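Local coordinates for protein high choriolytic enzyme 1 (Oryzias latipes, PDB 3VTG) that cleaves proteins of the inner egg envelope as a zinc metalloprotease of the astacin family, helping the medaka embryo to hatch, at residues 100-105 against 151-156; 106-111 against 138-143. All coordinates share one frame; numbering follows the deposited sequence.

Contact 1 of 2, residues 100-105 against 151-156. With ZN (zinc ion), chain B.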
ATOM      1  N   GLU A 100       1.129   0.845   3.794  1.00  7.76           N
ATOM      2  CA  GLU A 100       0.918  -0.546   4.214  1.00  7.87           C
ATOM      3  C   GLU A 100      -0.559  -0.929   4.287  1.00  7.73           C
ATOM      4  O   GLU A 100      -0.943  -2.027   3.869  1.00  7.47           O
ATOM      5  CB  GLU A 100       1.614  -0.840   5.550  1.00  8.24           C
ATOM      6  CG  GLU A 100       3.131  -0.692   5.528  1.00  8.70           C
ATOM      7  CD  GLU A 100       3.807  -1.456   4.400  1.00  9.08           C
ATOM      8  OE1 GLU A 100       3.276  -2.497   3.950  1.00  9.47           O
ATOM      9  OE2 GLU A 100       4.882  -1.006   3.958  1.00  9.56           O
ATOM     10  N   LEU A 101      -1.381  -0.024   4.807  1.00  7.65           N
ATOM     11  CA  LEU A 101      -2.821  -0.253   4.867  1.00  7.73           C
ATOM     12  C   LEU A 101      -3.422  -0.406   3.466  1.00  7.74           C
ATOM     13  O   LEU A 101      -4.346  -1.194   3.264  1.00  7.73           O
ATOM     14  CB  LEU A 101      -3.514   0.858   5.661  1.00  7.73           C
ATOM     15  CG  LEU A 101      -3.190   0.909   7.161  1.00  7.74           C
ATOM     16  CD1 LEU A 101      -3.622   2.246   7.744  1.00  7.76           C
ATOM     17  CD2 LEU A 101      -3.824  -0.244   7.931  1.00  7.88           C
ATOM     18  N   ASN A 102      -2.882   0.336   2.498  1.00  7.83           N
ATOM     19  CA  ASN A 102      -3.281   0.176   1.098  1.00  8.05           C
ATOM     20  C   ASN A 102      -2.952  -1.204   0.522  1.00  7.81           C
ATOM     21  O   ASN A 102      -3.743  -1.748  -0.255  1.00  7.81           O
ATOM     22  CB  ASN A 102      -2.709   1.292   0.226  1.00  8.62           C
ATOM     23  CG  ASN A 102      -3.641   2.478   0.132  1.00  9.18           C
ATOM     24  OD1 ASN A 102      -4.659   2.428  -0.565  1.00  9.90           O
ATOM     25  ND2 ASN A 102      -3.304   3.553   0.843  1.00  9.46           N
ATOM     26  N   HIS A 103      -1.807  -1.773   0.907  1.00  7.63           N
ATOM     27  CA  HIS A 103      -1.503  -3.166   0.558  1.00  7.51           C
ATOM     28  C   HIS A 103      -2.570  -4.080   1.105  1.00  7.44           C
ATOM     29  O   HIS A 103      -3.076  -4.949   0.389  1.00  7.49           O
ATOM     30  CB  HIS A 103      -0.151  -3.612   1.105  1.00  7.45           C
ATOM     31  CG  HIS A 103       1.045  -3.135   0.311  1.00  7.37           C
ATOM     32  ND1 HIS A 103       1.111  -3.193  -1.035  1.00  7.36           N
ATOM     33  CD2 HIS A 103       2.271  -2.633   0.740  1.00  7.37           C
ATOM     34  CE1 HIS A 103       2.309  -2.730  -1.445  1.00  7.41           C
ATOM     35  NE2 HIS A 103       3.017  -2.388  -0.357  1.00  7.25           N
ATOM     36  N   ALA A 104      -2.924  -3.891   2.380  1.00  7.41           N
ATOM     37  CA  ALA A 104      -3.954  -4.705   3.032  1.00  7.42           C
ATOM     38  C   ALA A 104      -5.303  -4.601   2.318  1.00  7.47           C
ATOM     39  O   ALA A 104      -6.081  -5.557   2.312  1.00  7.49           O
ATOM     40  CB  ALA A 104      -4.090  -4.331   4.502  1.00  7.50           C
ATOM     41  N   LEU A 105      -5.570  -3.452   1.700  1.00  7.50           N
ATOM     42  CA  LEU A 105      -6.783  -3.274   0.899  1.00  7.68           C
ATOM     43  C   LEU A 105      -6.756  -4.016  -0.439  1.00  7.80           C
ATOM     44  O   LEU A 105      -7.810  -4.280  -1.024  1.00  7.88           O
ATOM     45  CB  LEU A 105      -7.072  -1.790   0.666  1.00  7.73           C
ATOM     46  CG  LEU A 105      -7.469  -0.938   1.873  1.00  7.80           C
ATOM     47  CD1 LEU A 105      -7.705   0.497   1.428  1.00  7.83           C
ATOM     48  CD2 LEU A 105      -8.697  -1.499   2.572  1.00  7.93           C
ATOM     49  N   SER A 151       1.568   8.527  -6.771  1.00  7.72           N
ATOM     50  CA  SER A 151       0.934   7.543  -5.892  1.00  7.55           C
ATOM     51  C   SER A 151       1.786   7.244  -4.668  1.00  7.46           C
ATOM     52  O   SER A 151       3.007   7.116  -4.765  1.00  7.30           O
ATOM     53  CB  SER A 151       0.664   6.237  -6.638  1.00  7.49           C
ATOM     54  OG  SER A 151       0.253   5.222  -5.732  1.00  7.53           O
ATOM     55  N   ILE A 152       1.125   7.097  -3.522  1.00  7.35           N
ATOM     56  CA  ILE A 152       1.785   6.685  -2.283  1.00  7.42           C
ATOM     57  C   ILE A 152       2.350   5.261  -2.414  1.00  7.32           C
ATOM     58  O   ILE A 152       3.110   4.807  -1.559  1.00  7.20           O
ATOM     59  CB  ILE A 152       0.814   6.806  -1.081  1.00  7.53           C
ATOM     60  CG1 ILE A 152       1.583   7.009   0.236  1.00  7.65           C
ATOM     61  CG2 ILE A 152      -0.157   5.626  -1.030  1.00  7.60           C
ATOM     62  CD1 ILE A 152       0.698   7.313   1.430  1.00  7.92           C
ATOM     63  N   MET A 153       1.988   4.578  -3.499  1.00  7.28           N
ATOM     64  CA  MET A 153       2.443   3.210  -3.758  1.00  7.25           C
ATOM     65  C   MET A 153       3.643   3.122  -4.709  1.00  7.18           C
ATOM     66  O   MET A 153       4.126   2.029  -4.995  1.00  7.20           O
ATOM     67  CB  MET A 153       1.292   2.351  -4.304  1.00  7.36           C
ATOM     68  CG  MET A 153       0.032   2.346  -3.445  1.00  7.44           C
ATOM     69  SD  MET A 153       0.318   1.951  -1.705  1.00  7.55           S
ATOM     70  CE  MET A 153       0.716   0.210  -1.803  1.00  7.72           C
ATOM     71  N   HIS A 154       4.119   4.265  -5.195  1.00  7.16           N
ATOM     72  CA  HIS A 154       5.249   4.285  -6.121  1.00  7.26           C
ATOM     73  C   HIS A 154       6.554   4.304  -5.382  1.00  7.39           C
ATOM     74  O   HIS A 154       6.748   5.129  -4.492  1.00  7.41           O
ATOM     75  CB  HIS A 154       5.161   5.500  -7.040  1.00  7.24           C
ATOM     76  CG  HIS A 154       5.875   5.320  -8.361  1.00  7.16           C
ATOM     77  ND1 HIS A 154       7.200   5.088  -8.452  1.00  7.10           N
ATOM     78  CD2 HIS A 154       5.391   5.344  -9.667  1.00  7.21           C
ATOM     79  CE1 HIS A 154       7.543   4.963  -9.750  1.00  7.18           C
ATOM     80  NE2 HIS A 154       6.438   5.122 -10.491  1.00  7.25           N
ATOM     81  N   TYR A 155       7.461   3.401  -5.745  1.00  7.55           N
ATOM     82  CA  TYR A 155       8.834   3.424  -5.236  1.00  7.69           C
ATOM     83  C   TYR A 155       9.542   4.725  -5.621  1.00  7.81           C
ATOM     84  O   TYR A 155       9.286   5.296  -6.688  1.00  7.77           O
ATOM     85  CB  TYR A 155       9.636   2.269  -5.840  1.00  7.73           C
ATOM     86  CG  TYR A 155       9.572   0.923  -5.138  1.00  7.80           C
ATOM     87  CD1 TYR A 155       8.620   0.643  -4.151  1.00  7.86           C
ATOM     88  CD2 TYR A 155      10.462  -0.086  -5.497  1.00  7.83           C
ATOM     89  CE1 TYR A 155       8.575  -0.602  -3.534  1.00  7.98           C
ATOM     90  CE2 TYR A 155      10.425  -1.328  -4.892  1.00  7.90           C
ATOM     91  CZ  TYR A 155       9.486  -1.582  -3.912  1.00  7.95           C
ATOM     92  OH  TYR A 155       9.459  -2.821  -3.317  1.00  8.26           O
ATOM     93  N   GLY A 156      10.448   5.177  -4.759  1.00  8.04           N
ATOM     94  CA  GLY A 156      11.371   6.253  -5.113  1.00  8.37           C
ATOM     95  C   GLY A 156      12.372   5.777  -6.156  1.00  8.64           C
ATOM     96  O   GLY A 156      12.541   4.566  -6.360  1.00  8.68           O
TER
HETATM   97 ZN    ZN B 301       4.933  -1.499  -0.267  1.00  8.28          ZN
HETATM   98  O   HOH W   1       5.346  -2.349   1.640  1.00 11.15           O
HETATM   99  O   HOH W   2       7.093  -0.769   0.074  1.00 14.04           O
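The backbones of Asn-102, on the zinc-binding helix 94-105, and Met-153, in a type I turn from Ser-151 to His-154, approach to 8.1 Å between their CA atoms. This turn is the Met-turn of the metzincins, the metalloprotease group that includes the astacins. Its methionine lies beneath the metal site. The Met-153 chain bends at chi2 (-52°) and again at chi3 (-71°), which swings the terminal methyl over one face of the His-103 ring. Met-153 CE sits 3.6 Å from the ring centroid, a CH-pi contact offset toward the rim, near CE1 and ND1. The sulfur stands farther off above the same ring and packs instead on Asn-102, with SD 3.7 Å from CB. Two bonds fix the rotation of the His-103 ring: ND1 is hydrogen-bonded to Phe-107 O, and NE2 binds zinc at 2.1 Å. The turn is anchored too. Ser-151 OG accepts from Met-153 N in an ST turn and also bonds Asp-189, while Ile-152 O bonds ND1 of the zinc ligand His-99. Glu-100, the predicted active-site residue, accepts a hydrogen bond at OE2 from zinc-bound water 1, at 2.7 Å.

Contact 2 of 2, residues 106-111 against 138-143. With ZN (zinc ion), chain B.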
ATOM      1  N   GLY A 106      -5.557  -4.337  -0.922  1.00  7.88           N
ATOM      2  CA  GLY A 106      -5.387  -5.081  -2.171  1.00  8.08           C
ATOM      3  C   GLY A 106      -4.581  -4.379  -3.251  1.00  8.25           C
ATOM      4  O   GLY A 106      -4.570  -4.824  -4.399  1.00  8.39           O
ATOM      5  N   PHE A 107      -3.896  -3.295  -2.889  1.00  8.33           N
ATOM      6  CA  PHE A 107      -3.137  -2.502  -3.860  1.00  8.42           C
ATOM      7  C   PHE A 107      -1.647  -2.808  -3.871  1.00  8.50           C
ATOM      8  O   PHE A 107      -1.025  -3.004  -2.824  1.00  8.57           O
ATOM      9  CB  PHE A 107      -3.391  -1.009  -3.655  1.00  8.51           C
ATOM     10  CG  PHE A 107      -4.812  -0.619  -3.903  1.00  8.57           C
ATOM     11  CD1 PHE A 107      -5.302  -0.525  -5.203  1.00  8.68           C
ATOM     12  CD2 PHE A 107      -5.678  -0.394  -2.844  1.00  8.63           C
ATOM     13  CE1 PHE A 107      -6.623  -0.192  -5.440  1.00  8.81           C
ATOM     14  CE2 PHE A 107      -7.002  -0.057  -3.074  1.00  8.72           C
ATOM     15  CZ  PHE A 107      -7.472   0.045  -4.373  1.00  8.77           C
ATOM     16  N   GLN A 108      -1.089  -2.834  -5.076  1.00  8.65           N
ATOM     17  CA  GLN A 108       0.315  -3.173  -5.289  1.00  8.85           C
ATOM     18  C   GLN A 108       1.125  -1.935  -5.653  1.00  8.59           C
ATOM     19  O   GLN A 108       0.564  -0.861  -5.879  1.00  8.56           O
ATOM     20  CB  GLN A 108       0.430  -4.244  -6.375  1.00  9.38           C
ATOM     21  CG  GLN A 108      -0.405  -5.479  -6.065  1.00 10.25           C
ATOM     22  CD  GLN A 108      -0.469  -6.458  -7.210  1.00 10.58           C
ATOM     23  OE1 GLN A 108      -1.423  -6.458  -7.988  1.00 11.38           O
ATOM     24  NE2 GLN A 108       0.547  -7.301  -7.323  1.00 11.13           N
ATOM     25  N   HIS A 109       2.447  -2.081  -5.695  1.00  8.31           N
ATOM     26  CA  HIS A 109       3.325  -0.963  -6.038  1.00  8.10           C
ATOM     27  C   HIS A 109       3.074  -0.459  -7.427  1.00  8.08           C
ATOM     28  O   HIS A 109       2.895  -1.246  -8.363  1.00  8.06           O
ATOM     29  CB  HIS A 109       4.787  -1.345  -5.856  1.00  8.02           C
ATOM     30  CG  HIS A 109       5.153  -1.666  -4.429  1.00  7.95           C
ATOM     31  ND1 HIS A 109       5.852  -2.761  -4.089  1.00  7.98           N
ATOM     32  CD2 HIS A 109       4.865  -0.998  -3.243  1.00  7.94           C
ATOM     33  CE1 HIS A 109       6.012  -2.792  -2.755  1.00  7.88           C
ATOM     34  NE2 HIS A 109       5.410  -1.708  -2.239  1.00  7.92           N
ATOM     35  N   GLU A 110       3.057   0.865  -7.564  1.00  8.04           N
ATOM     36  CA  GLU A 110       2.734   1.522  -8.828  1.00  8.05           C
ATOM     37  C   GLU A 110       3.625   1.072  -9.988  1.00  7.99           C
ATOM     38  O   GLU A 110       3.132   0.854 -11.099  1.00  7.88           O
ATOM     39  CB  GLU A 110       2.778   3.047  -8.670  1.00  8.23           C
ATOM     40  CG  GLU A 110       2.118   3.822  -9.802  1.00  8.46           C
ATOM     41  CD  GLU A 110       0.601   3.721  -9.803  1.00  8.68           C
ATOM     42  OE1 GLU A 110       0.029   2.986  -8.965  1.00  9.35           O
ATOM     43  OE2 GLU A 110      -0.022   4.380 -10.657  1.00  8.61           O
ATOM     44  N   GLN A 111       4.924   0.923  -9.723  1.00  7.95           N
ATOM     45  CA  GLN A 111       5.884   0.581 -10.773  1.00  8.08           C
ATOM     46  C   GLN A 111       5.700  -0.835 -11.330  1.00  8.30           C
ATOM     47  O   GLN A 111       6.341  -1.195 -12.313  1.00  8.45           O
ATOM     48  CB  GLN A 111       7.333   0.808 -10.313  1.00  7.94           C
ATOM     49  CG  GLN A 111       7.916  -0.264  -9.398  1.00  7.86           C
ATOM     50  CD  GLN A 111       7.535  -0.091  -7.939  1.00  7.75           C
ATOM     51  OE1 GLN A 111       6.983   0.938  -7.538  1.00  7.72           O
ATOM     52  NE2 GLN A 111       7.833  -1.103  -7.133  1.00  7.76           N
ATOM     53  N   HIS A 138       3.336  -6.828 -13.075  1.00 13.19           N
ATOM     54  CA  HIS A 138       2.211  -7.708 -12.752  1.00 13.74           C
ATOM     55  C   HIS A 138       1.000  -7.401 -13.582  1.00 13.37           C
ATOM     56  O   HIS A 138       0.857  -6.297 -14.112  1.00 13.00           O
ATOM     57  CB  HIS A 138       1.856  -7.623 -11.269  1.00 14.61           C
ATOM     58  CG  HIS A 138       2.994  -7.982 -10.346  1.00 15.36           C
ATOM     59  ND1 HIS A 138       3.755  -9.078 -10.523  1.00 15.93           N
ATOM     60  CD2 HIS A 138       3.480  -7.346  -9.207  1.00 15.84           C
ATOM     61  CE1 HIS A 138       4.683  -9.140  -9.551  1.00 16.06           C
ATOM     62  NE2 HIS A 138       4.516  -8.078  -8.747  1.00 16.17           N
ATOM     63  N   ASP A 139       0.120  -8.394 -13.702  1.00 13.41           N
ATOM     64  CA  ASP A 139      -1.158  -8.234 -14.389  1.00 13.28           C
ATOM     65  C   ASP A 139      -2.162  -7.615 -13.422  1.00 12.80           C
ATOM     66  O   ASP A 139      -2.970  -8.309 -12.795  1.00 13.33           O
ATOM     67  CB  ASP A 139      -1.654  -9.587 -14.913  1.00 14.05           C
ATOM     68  CG  ASP A 139      -2.852  -9.463 -15.845  1.00 14.67           C
ATOM     69  OD1 ASP A 139      -3.133  -8.349 -16.339  1.00 15.04           O
ATOM     70  OD2 ASP A 139      -3.511 -10.496 -16.100  1.00 15.32           O
ATOM     71  N   THR A 140      -2.091  -6.295 -13.311  1.00 11.65           N
ATOM     72  CA  THR A 140      -2.840  -5.546 -12.311  1.00 11.03           C
ATOM     73  C   THR A 140      -4.224  -5.170 -12.821  1.00 10.63           C
ATOM     74  O   THR A 140      -4.421  -4.982 -14.021  1.00 10.58           O
ATOM     75  CB  THR A 140      -2.079  -4.263 -11.919  1.00 10.84           C
ATOM     76  OG1 THR A 140      -1.691  -3.554 -13.105  1.00 10.67           O
ATOM     77  CG2 THR A 140      -0.827  -4.602 -11.117  1.00 10.88           C
ATOM     78  N   ASN A 141      -5.183  -5.075 -11.905  1.00 10.25           N
ATOM     79  CA  ASN A 141      -6.469  -4.470 -12.215  1.00  9.98           C
ATOM     80  C   ASN A 141      -6.336  -2.975 -11.972  1.00  9.73           C
ATOM     81  O   ASN A 141      -6.336  -2.518 -10.827  1.00  9.53           O
ATOM     82  CB  ASN A 141      -7.593  -5.078 -11.368  1.00 10.17           C
ATOM     83  CG  ASN A 141      -8.935  -4.400 -11.594  1.00 10.29           C
ATOM     84  OD1 ASN A 141      -9.072  -3.495 -12.423  1.00 10.31           O
ATOM     85  ND2 ASN A 141      -9.940  -4.840 -10.849  1.00 10.57           N
ATOM     86  N   ASN A 142      -6.219  -2.225 -13.059  1.00  9.56           N
ATOM     87  CA  ASN A 142      -5.924  -0.798 -12.993  1.00  9.42           C
ATOM     88  C   ASN A 142      -7.147   0.087 -12.748  1.00  9.22           C
ATOM     89  O   ASN A 142      -7.018   1.305 -12.601  1.00  9.05           O
ATOM     90  CB  ASN A 142      -5.151  -0.369 -14.243  1.00  9.59           C
ATOM     91  CG  ASN A 142      -3.827  -1.100 -14.376  1.00  9.65           C
ATOM     92  OD1 ASN A 142      -3.158  -1.374 -13.380  1.00  9.86           O
ATOM     93  ND2 ASN A 142      -3.445  -1.425 -15.604  1.00  9.81           N
ATOM     94  N   LEU A 143      -8.324  -0.540 -12.706  1.00  9.15           N
ATOM     95  CA  LEU A 143      -9.575   0.109 -12.294  1.00  9.21           C
ATOM     96  C   LEU A 143      -9.922   1.353 -13.121  1.00  9.21           C
ATOM     97  O   LEU A 143     -10.531   2.298 -12.613  1.00  9.22           O
ATOM     98  CB  LEU A 143      -9.538   0.429 -10.786  1.00  9.47           C
ATOM     99  CG  LEU A 143      -9.371  -0.755  -9.823  1.00  9.58           C
ATOM    100  CD1 LEU A 143      -8.969  -0.271  -8.439  1.00  9.92           C
ATOM    101  CD2 LEU A 143     -10.640  -1.590  -9.744  1.00  9.80           C
TER
HETATM  102 ZN    ZN B 301       4.933  -1.499  -0.267  1.00  8.28          ZN
HETATM  103  O   HOH W   3      -1.874  -8.338 -10.122  1.00 16.88           O
HETATM  104  O   HOH W   1       5.346  -2.349   1.640  1.00 11.15           O
HETATM  105  O   HOH W   2       7.093  -0.769   0.074  1.00 14.04           O
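Gln-108 reaches from segment 106-111 toward His-138 and Thr-140, and its amide meets them with different atoms. The chain runs extended beyond CG (chi2 172°), which carries the amide out to segment 138-143. The nitrogen end lies by His-138: NE2 is 3.5 Å from CD2 of that ring. The amide and ring planes are nearly parallel, 11° apart, and NE2 approaches the ring obliquely. The oxygen end packs on a methyl, with Gln-108 OE1 3.7 Å from Thr-140 CG2. OE1 also accepts a hydrogen bond of 2.9 Å from water 3. That water gives a second, weak bond to Asp-139 O, and so bridges the two segments.

Phe-107 and Leu-143 make the apolar part of the contact. Their side chains cross at about a right angle, and Leu-143 CD1 meets the ring edge in its plane, 3.8 Å from Phe-107 CE1. Local bonds shape segment 138-143. Thr-140 OG1 donates to Asn-142 OD1 at 2.6 Å, and Leu-143 N bonds Asn-141 OD1 in an Asx turn.

Segment 106-111 belongs to the long zinc-binding motif of the astacins. Gly-106 follows helix 94-105 in a Schellman motif, and the chain then runs on to the zinc ligand His-109. Phe-107 also packs on Arg-192, Ile-193 and Leu-196 of helix 187-196, and Leu-143 touches Leu-196 too, so the apolar pair lies against that helix.

How the contacts relate
The centres of contacts 1 and 2 lie 10 Å apart, and both reach the same zinc ion. Contact 1 supplies His-103 and contact 2 supplies His-109; their NE2 atoms are 3.1 Å apart. His-99 and waters 1 and 2 complete five ligands. Probable backbone hydrogen bonds join the contacts at two points: Asn-102 O to Phe-107 N, 3.1 Å, after helix 94-105, and Met-153 O to Glu-110 N, 3.0 Å, at the Met-turn. Tyr-155 CE1 packs 3.5 Å from His-109 CE1. The equivalent tyrosine binds zinc in astacin itself, but here Tyr-155 OH is 5.6 Å from the metal.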